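Cortical-lytic enzyme (PDB 4S3J) hydrolyses partially degraded spore-cortex peptidoglycan during germination, acting as an N-acetylglucosaminidase that recognises muramic acid delta-lactam residues. Local coordinates at residues T39-Q44 with A347-A352. Residues are numbered along the deposited sequence; the frame is centred on the assembly and turned at random.
Sequences TLVVGQ and AAVALA
V41 and Q44, the first and last residues of a type II beta turn, face V349 and A352, one helical turn apart on helix 345-354; the CA atoms of V41 and A352 lie 7.0 Å apart, as do those of Q44 and V349. No hydrogen bond joins the two segments, and the 176 Å² buried between them comes from four residues. V349 supplies the main contact through one methyl, CG1, which stands over the face of the Q44 amide, 3.7 Å from CD, and is nearly equidistant from OE1 and NE2. With Q44 CG anti to the backbone N (chi1 179°) and the chain extended beyond it, the glutamine runs across V349 at about a right angle. A hydrogen bond within the turn sets the orientation of the Q44 amide: V41 N donates to Q44 OE1 at 3.0 Å in an almost straight line (179°) lying in the carbonyl plane. The Q44 N to V41 O hydrogen bond, also 3.0 Å, closes the same turn, with G43 at positive phi. V41 divides its two methyls between two helix residues: CG1 reaches A352 CB at 3.9 Å, while CG2 reaches V349 CG1 at the same separation, the two valines passing in opposite directions. Around this contact, R353 NE hydrogen-bonds to T39 O, and V42 is joined to I359 by a backbone hydrogen bond. Segment 39-44 precedes the second strand of the beta-alpha-alpha-beta LysM fold, whereas helix 345-354 belongs to the excursion between the last two barrel strands, 318-330 and 404-408, consistent with the alpha+beta insertion of family 18 chitinases; the contact is thus part of the interface between the first LysM domain and the family 18 catalytic module.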
loop_
_atom_site.group_PDB
_atom_site.type_symbol
_atom_site.label_atom_id
_atom_site.label_comp_id
_atom_site.label_asym_id
_atom_site.label_seq_id
_atom_site.Cartn_x
_atom_site.Cartn_y
_atom_site.Cartn_z
ATOM N N THR A 39 0.801 27.625 2.483
ATOM C CA THR A 39 2.057 27.677 1.772
ATOM C C THR A 39 2.498 26.280 1.338
ATOM O O THR A 39 2.057 25.258 1.911
ATOM C CB THR A 39 3.137 28.283 2.657
ATOM O OG1 THR A 39 3.256 27.461 3.822
ATOM C CG2 THR A 39 2.746 29.691 3.074
ATOM N N LEU A 40 3.332 26.231 0.301
ATOM C CA LEU A 40 4.021 25.005 -0.074
ATOM C C LEU A 40 5.277 24.827 0.774
ATOM O O LEU A 40 5.917 25.800 1.195
ATOM C CB LEU A 40 4.384 25.004 -1.562
ATOM C CG LEU A 40 3.222 25.095 -2.560
ATOM C CD1 LEU A 40 3.730 25.084 -3.988
ATOM C CD2 LEU A 40 2.207 23.963 -2.355
ATOM N N VAL A 41 5.637 23.568 0.996
ATOM C CA VAL A 41 6.824 23.201 1.741
ATOM C C VAL A 41 7.941 22.782 0.798
ATOM O O VAL A 41 7.731 21.956 -0.078
ATOM C CB VAL A 41 6.496 22.048 2.740
ATOM C CG1 VAL A 41 7.757 21.585 3.480
ATOM C CG2 VAL A 41 5.452 22.486 3.708
ATOM N N VAL A 42 9.131 23.367 0.945
ATOM C CA VAL A 42 10.277 22.965 0.137
ATOM C C VAL A 42 10.526 21.468 0.333
ATOM O O VAL A 42 10.583 20.982 1.471
ATOM C CB VAL A 42 11.545 23.788 0.499
ATOM C CG1 VAL A 42 12.774 23.283 -0.252
ATOM C CG2 VAL A 42 11.301 25.230 0.187
ATOM N N GLY A 43 10.638 20.725 -0.764
ATOM C CA GLY A 43 10.827 19.283 -0.703
ATOM C C GLY A 43 9.551 18.464 -0.811
ATOM O O GLY A 43 9.601 17.241 -0.943
ATOM N N GLN A 44 8.398 19.132 -0.737
ATOM C CA GLN A 44 7.082 18.526 -0.949
ATOM C C GLN A 44 6.988 18.042 -2.391
ATOM O O GLN A 44 7.476 18.689 -3.318
ATOM C CB GLN A 44 5.978 19.565 -0.630
ATOM C CG GLN A 44 4.584 19.152 -0.798
ATOM C CD GLN A 44 3.585 20.234 -0.420
ATOM O OE1 GLN A 44 3.914 21.387 -0.054
ATOM N NE2 GLN A 44 2.346 19.855 -0.471
ATOM N N ALA A 347 -0.791 14.938 6.506
ATOM C CA ALA A 347 -0.483 15.403 7.863
ATOM C C ALA A 347 1.009 15.580 8.079
ATOM O O ALA A 347 1.451 16.472 8.813
ATOM C CB ALA A 347 -1.056 14.422 8.901
ATOM N N ALA A 348 1.799 14.720 7.451
ATOM C CA ALA A 348 3.249 14.811 7.539
ATOM C C ALA A 348 3.711 16.138 6.939
ATOM O O ALA A 348 4.478 16.879 7.549
ATOM C CB ALA A 348 3.909 13.632 6.828
ATOM N N VAL A 349 3.226 16.451 5.741
ATOM C CA VAL A 349 3.589 17.726 5.110
ATOM C C VAL A 349 3.136 18.872 6.011
ATOM O O VAL A 349 3.834 19.874 6.165
ATOM C CB VAL A 349 2.974 17.865 3.722
ATOM C CG1 VAL A 349 3.277 19.253 3.117
ATOM C CG2 VAL A 349 3.507 16.774 2.818
ATOM N N ALA A 350 1.979 18.729 6.646
ATOM C CA ALA A 350 1.472 19.795 7.508
ATOM C C ALA A 350 2.382 20.048 8.715
ATOM O O ALA A 350 2.502 21.192 9.179
ATOM C CB ALA A 350 0.054 19.466 7.956
ATOM N N LEU A 351 3.027 18.998 9.237
ATOM C CA LEU A 351 3.998 19.171 10.311
ATOM C C LEU A 351 5.226 19.959 9.849
ATOM O O LEU A 351 5.725 20.842 10.550
ATOM C CB LEU A 351 4.423 17.808 10.859
ATOM C CG LEU A 351 3.358 17.086 11.681
ATOM C CD1 LEU A 351 3.775 15.649 11.832
ATOM C CD2 LEU A 351 3.142 17.719 13.069
ATOM N N ALA A 352 5.741 19.632 8.672
ATOM C CA ALA A 352 6.911 20.352 8.145
ATOM C C ALA A 352 6.537 21.807 7.910
ATOM O O ALA A 352 7.330 22.712 8.178
ATOM C CB ALA A 352 7.419 19.694 6.866
#